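PDB 6WCI: cysteine desulfurase from Stenotrophomonas maltophilia, which probably takes sulfur (or selenium) from L-cysteine and related substrates with the help of pyridoxal 5'-phosphate, leaving L-alanine and passing the sulfur to a carrier. Local coordinates for residues 205-210 with 217-222; 135-140 with 178-183. One frame throughout, in Å; residues are numbered along the deposited sequence.

Contact 1 of 2, residues 205-210 with 217-222; sequences EICREA and TVVDGS
Ala210 and Cys207, one turn apart on helix 203-212, meet Thr217 and Val219 on strand 216-220, which runs almost antiparallel to the helix (166° between the short axes, 9.8 Å apart). The tight end is at Thr217. Its methyl CG2 presses against Ala210 CB at 3.4 Å, closer than carbon atoms usually sit, and also touches the sulfur of Cys207. The torsion chi1 of 50° sets Thr217 OG1 between the backbone N and the carbonyl carbon; this leaves CG2 directed at the helix and OG1 beside the cysteine, 3.5 Å from Cys207 SG. A water spans the same end, 2.7 Å from Thr217 OG1, and donates to Cys207 O at 2.9 Å.

Further along the strand the fit loosens: Cys207 SG reaches Val219 CG2 at 4.0 Å, and beyond Val219 the strand has left the helix behind. Arg208, on the helix face turned away from the sheet, is exposed. Val218 projects from the opposite face of the sheet, where it packs on Val121 of helix 114-126.

Asp220 OD1 accepts from Ser222 N (3.0 Å, N-H...O angle 156°), forming an Asx turn, while Asp220 OD2 lies close to N1 of the cofactor-bearing residue 246. The contact thus closes a beta-alpha-beta unit, 185-191, 203-212 and 216-220, whose last strand leads to the cofactor. Helix and strand are held here by close apolar and sulfur packing, and the water bridges the Thr217 hydroxyl and Cys207 O, two polar atoms within a buried contact.

Contact 2 of 2, residues 135-140 with 178-183; sequences VILITR and RAAMTP
In the crossover from strand 160-164 to strand 185-191, helix 174-180 passes over strand 135-139, which lies between those two in the parallel part of the seven-stranded sheet; the covering is done by Ala180 and Met181 on Leu137. Leu137 points from the strand at the C-terminal end of the helix. A chi1 of -173° swings its CG opposite the backbone N, and both methyls of the fork reach Ala180: CD2 lies 4.0 Å from Ala180 CB, and CD1 is 4.1 Å from the same methyl. CD2 carries the second touch as well, to Met181 CG at 3.9 Å.

The leucine and methionine side chains cross at about a right angle; Met181 touches with CG, near the root of its chain, and its end leads away. A bend at chi3 (-60°) then turns CE away from an extended course. Met181 N still bonds back to Arg178 O (3.2 Å), but Met181 is the first residue out of helical geometry and the centre of an inverse gamma turn, closed by a weak bond from Thr182 N to Ala180 O at 3.0 Å. Arg213 NH1 takes up Met181 O, and Arg162 NH1 binds Thr182 OG1.

Leu137 also packs on Arg162 of strand 160-164 and on Val185 and Leu188 of strand 185-191, so neighbouring strands flank it. Ile136 and Ile138 instead meet Trp150 of helix 148-157, and Ile138 also reaches Phe281 of the second subunit. Across the contact itself the chemistry is purely aliphatic: no hydrogen bond links the two segments, and their grip rests on three hydrophobic side chains, with Met181 O and Thr182 OG1, just past the helix, bonded to Arg213 and Arg162.

Overall arrangement
Contact 2 closes before contact 1 opens along the chain, and their centres lie 12 Å apart on one side of the chain's centre. Both seat a helix on the same seven-stranded sheet, in which strand 185-191 separates strands 135-139 and 216-220. The end of helix 174-180 and the residue after it pack on helix 203-212: Met181 CE meets Glu209 CG at 3.5 Å, and its sulfur passes near Ala210. Contact 1 is nearer the chain's centre and its strand leads toward the cofactor; contact 2 lies further out, its strand next to the edge strand 160-164. Together they place two neighbouring helices on the same face of the parallel part of the sheet, in the class-V aminotransferase fold.

Contact 1 of 2, residues 205-210 with 217-222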
loop_
_atom_site.group_PDB
_atom_site.type_symbol
_atom_site.label_atom_id
_atom_site.label_comp_id
_atom_site.label_asym_id
_atom_site.label_seq_id
_atom_site.Cartn_x
_atom_site.Cartn_y
_atom_site.Cartn_z
ATOM N N GLU B 205 -28.962 -11.490 6.876
ATOM C CA GLU B 205 -29.938 -11.317 7.949
ATOM C C GLU B 205 -29.517 -10.204 8.906
ATOM O O GLU B 205 -30.306 -9.306 9.220
ATOM C CB GLU B 205 -30.133 -12.642 8.699
ATOM N N ILE B 206 -28.256 -10.230 9.344
ATOM C CA ILE B 206 -27.759 -9.258 10.318
ATOM C C ILE B 206 -27.874 -7.836 9.777
ATOM O O ILE B 206 -28.359 -6.933 10.464
ATOM C CB ILE B 206 -26.311 -9.599 10.704
ATOM C CG1 ILE B 206 -26.290 -10.849 11.587
ATOM C CG2 ILE B 206 -25.639 -8.420 11.394
ATOM C CD1 ILE B 206 -25.005 -11.645 11.478
ATOM N N CYS B 207 -27.420 -7.612 8.542
ATOM C CA CYS B 207 -27.441 -6.264 7.995
ATOM C C CYS B 207 -28.853 -5.759 7.769
ATOM O O CYS B 207 -29.104 -4.559 7.907
ATOM C CB CYS B 207 -26.646 -6.212 6.697
ATOM S SG CYS B 207 -24.900 -6.412 6.980
ATOM N N ARG B 208 -29.783 -6.643 7.411
ATOM C CA ARG B 208 -31.169 -6.216 7.282
ATOM C C ARG B 208 -31.721 -5.757 8.624
ATOM O O ARG B 208 -32.450 -4.763 8.697
ATOM C CB ARG B 208 -32.028 -7.347 6.713
ATOM C CG ARG B 208 -33.516 -7.027 6.704
ATOM C CD ARG B 208 -34.368 -8.264 6.517
ATOM N NE ARG B 208 -34.153 -9.248 7.578
ATOM C CZ ARG B 208 -33.645 -10.462 7.378
ATOM N NH1 ARG B 208 -33.310 -10.850 6.153
ATOM N NH2 ARG B 208 -33.480 -11.293 8.399
ATOM N N GLU B 209 -31.389 -6.476 9.698
ATOM C CA GLU B 209 -31.881 -6.096 11.017
ATOM C C GLU B 209 -31.152 -4.860 11.527
ATOM O O GLU B 209 -31.752 -4.009 12.192
ATOM C CB GLU B 209 -31.726 -7.265 11.989
ATOM C CG GLU B 209 -32.314 -7.028 13.359
ATOM C CD GLU B 209 -33.812 -6.767 13.330
ATOM O OE1 GLU B 209 -34.527 -7.451 12.565
ATOM O OE2 GLU B 209 -34.265 -5.864 14.071
ATOM N N ALA B 210 -29.864 -4.732 11.210
ATOM C CA ALA B 210 -29.145 -3.524 11.591
ATOM C C ALA B 210 -29.736 -2.303 10.893
ATOM O O ALA B 210 -30.033 -1.290 11.535
ATOM C CB ALA B 210 -27.658 -3.670 11.269
ATOM N N THR B 217 -23.372 -0.960 9.226
ATOM C CA THR B 217 -22.650 -2.227 9.269
ATOM C C THR B 217 -21.354 -2.133 8.476
ATOM O O THR B 217 -21.366 -1.751 7.300
ATOM C CB THR B 217 -23.498 -3.379 8.733
ATOM O OG1 THR B 217 -24.069 -3.027 7.466
ATOM C CG2 THR B 217 -24.600 -3.718 9.707
ATOM N N VAL B 218 -20.248 -2.500 9.126
ATOM C CA VAL B 218 -18.949 -2.677 8.487
ATOM C C VAL B 218 -18.623 -4.171 8.501
ATOM O O VAL B 218 -18.376 -4.760 9.563
ATOM C CB VAL B 218 -17.858 -1.859 9.192
ATOM C CG1 VAL B 218 -16.541 -2.019 8.468
ATOM C CG2 VAL B 218 -18.266 -0.377 9.267
ATOM N N VAL B 219 -18.632 -4.798 7.329
ATOM C CA VAL B 219 -18.484 -6.244 7.219
ATOM C C VAL B 219 -17.071 -6.556 6.743
ATOM O O VAL B 219 -16.628 -6.061 5.695
ATOM C CB VAL B 219 -19.538 -6.850 6.277
ATOM C CG1 VAL B 219 -19.300 -8.326 6.102
ATOM C CG2 VAL B 219 -20.938 -6.601 6.814
ATOM N N ASP B 220 -16.365 -7.372 7.522
ATOM C CA ASP B 220 -15.009 -7.807 7.208
ATOM C C ASP B 220 -15.098 -9.075 6.363
ATOM O O ASP B 220 -15.417 -10.154 6.873
ATOM C CB ASP B 220 -14.232 -8.039 8.500
ATOM C CG ASP B 220 -12.796 -8.444 8.264
ATOM O OD1 ASP B 220 -12.404 -8.745 7.109
ATOM O OD2 ASP B 220 -12.048 -8.449 9.262
ATOM N N GLY B 221 -14.816 -8.948 5.071
ATOM C CA GLY B 221 -14.946 -10.093 4.195
ATOM C C GLY B 221 -13.637 -10.783 3.865
ATOM O O GLY B 221 -13.569 -11.522 2.876
ATOM N N SER B 222 -12.603 -10.577 4.690
ATOM C CA SER B 222 -11.252 -10.999 4.311
ATOM C C SER B 222 -11.146 -12.506 4.138
ATOM O O SER B 222 -10.368 -12.978 3.295
ATOM C CB SER B 222 -10.228 -10.539 5.347
ATOM O OG SER B 222 -10.434 -9.188 5.701
HETATM O O HOH W 1 -26.786 -2.924 7.345
#

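Contact 2 of 2, residues 135-140 with 178-183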
loop_
_atom_site.group_PDB
_atom_site.type_symbol
_atom_site.label_atom_id
_atom_site.label_comp_id
_atom_site.label_asym_id
_atom_site.label_seq_id
_atom_site.Cartn_x
_atom_site.Cartn_y
_atom_site.Cartn_z
ATOM N N VAL B 135 -22.680 4.069 20.765
ATOM C CA VAL B 135 -22.131 2.742 20.999
ATOM C C VAL B 135 -21.699 2.155 19.673
ATOM O O VAL B 135 -22.442 2.232 18.687
ATOM C CB VAL B 135 -23.156 1.838 21.701
ATOM C CG1 VAL B 135 -22.643 0.390 21.772
ATOM C CG2 VAL B 135 -23.439 2.398 23.075
ATOM N N ILE B 136 -20.484 1.608 19.644
ATOM C CA ILE B 136 -19.992 0.790 18.545
ATOM C C ILE B 136 -20.083 -0.662 18.998
ATOM O O ILE B 136 -19.529 -1.036 20.041
ATOM C CB ILE B 136 -18.548 1.151 18.168
ATOM C CG1 ILE B 136 -18.427 2.640 17.809
ATOM C CG2 ILE B 136 -18.041 0.257 17.025
ATOM C CD1 ILE B 136 -16.993 3.100 17.638
ATOM N N LEU B 137 -20.787 -1.478 18.232
ATOM C CA LEU B 137 -21.004 -2.875 18.593
ATOM C C LEU B 137 -20.068 -3.724 17.741
ATOM O O LEU B 137 -20.078 -3.612 16.511
ATOM C CB LEU B 137 -22.468 -3.264 18.388
ATOM C CG LEU B 137 -22.896 -4.651 18.879
ATOM C CD1 LEU B 137 -22.704 -4.759 20.379
ATOM C CD2 LEU B 137 -24.341 -4.941 18.503
ATOM N N ILE B 138 -19.233 -4.531 18.399
ATOM C CA ILE B 138 -18.195 -5.334 17.752
ATOM C C ILE B 138 -18.350 -6.768 18.230
ATOM O O ILE B 138 -18.485 -6.996 19.435
ATOM C CB ILE B 138 -16.781 -4.828 18.104
ATOM C CG1 ILE B 138 -16.679 -3.304 17.909
ATOM C CG2 ILE B 138 -15.712 -5.610 17.329
ATOM C CD1 ILE B 138 -15.343 -2.732 18.339
ATOM N N THR B 139 -18.301 -7.734 17.310
ATOM C CA THR B 139 -18.504 -9.120 17.737
ATOM C C THR B 139 -17.253 -9.677 18.406
ATOM O O THR B 139 -16.125 -9.259 18.125
ATOM C CB THR B 139 -18.886 -10.041 16.575
ATOM O OG1 THR B 139 -17.707 -10.657 16.041
ATOM C CG2 THR B 139 -19.604 -9.287 15.484
ATOM N N ARG B 140 -17.477 -10.647 19.296
ATOM C CA ARG B 140 -16.411 -11.334 20.015
ATOM C C ARG B 140 -15.384 -11.988 19.092
ATOM O O ARG B 140 -14.238 -12.194 19.507
ATOM C CB ARG B 140 -17.051 -12.388 20.934
ATOM C CG ARG B 140 -16.097 -13.316 21.650
ATOM C CD ARG B 140 -15.187 -12.557 22.590
ATOM N NE ARG B 140 -15.934 -11.854 23.628
ATOM C CZ ARG B 140 -15.363 -11.243 24.657
ATOM N NH1 ARG B 140 -14.039 -11.260 24.782
ATOM N NH2 ARG B 140 -16.108 -10.611 25.552
ATOM N N ARG B 178 -29.584 -9.085 18.740
ATOM C CA ARG B 178 -30.779 -8.250 18.702
ATOM C C ARG B 178 -30.966 -7.498 20.013
ATOM O O ARG B 178 -31.292 -6.302 20.014
ATOM C CB ARG B 178 -32.010 -9.099 18.399
ATOM C CG ARG B 178 -32.226 -9.375 16.929
ATOM C CD ARG B 178 -33.487 -10.193 16.703
ATOM N NE ARG B 178 -33.284 -11.607 17.003
ATOM C CZ ARG B 178 -32.749 -12.474 16.152
ATOM N NH1 ARG B 178 -32.358 -12.060 14.953
ATOM N NH2 ARG B 178 -32.599 -13.750 16.498
ATOM N N ALA B 179 -30.759 -8.177 21.140
ATOM C CA ALA B 179 -30.884 -7.501 22.425
ATOM C C ALA B 179 -29.833 -6.410 22.580
ATOM O O ALA B 179 -30.072 -5.415 23.276
ATOM C CB ALA B 179 -30.779 -8.513 23.567
ATOM N N ALA B 180 -28.677 -6.571 21.925
ATOM C CA ALA B 180 -27.587 -5.609 22.025
ATOM C C ALA B 180 -27.754 -4.417 21.093
ATOM O O ALA B 180 -27.088 -3.396 21.298
ATOM C CB ALA B 180 -26.249 -6.288 21.723
ATOM N N MET B 181 -28.615 -4.522 20.081
ATOM C CA MET B 181 -28.782 -3.467 19.080
ATOM C C MET B 181 -29.856 -2.471 19.533
ATOM O O MET B 181 -30.962 -2.397 18.992
ATOM C CB MET B 181 -29.116 -4.074 17.721
ATOM C CG MET B 181 -27.980 -4.810 17.067
ATOM S SD MET B 181 -28.388 -5.294 15.374
ATOM C CE MET B 181 -29.812 -6.321 15.671
ATOM N N THR B 182 -29.498 -1.688 20.544
ATOM C CA THR B 182 -30.371 -0.666 21.110
ATOM C C THR B 182 -30.203 0.642 20.355
ATOM O O THR B 182 -29.284 0.791 19.554
ATOM C CB THR B 182 -30.052 -0.491 22.593
ATOM O OG1 THR B 182 -28.647 -0.242 22.741
ATOM C CG2 THR B 182 -30.447 -1.746 23.373
ATOM N N PRO B 183 -31.084 1.627 20.580
ATOM C CA PRO B 183 -30.996 2.871 19.794
ATOM C C PRO B 183 -29.674 3.611 19.908
ATOM O O PRO B 183 -29.343 4.378 18.993
ATOM C CB PRO B 183 -32.154 3.715 20.345
ATOM C CG PRO B 183 -33.147 2.702 20.776
ATOM C CD PRO B 183 -32.351 1.559 21.336
#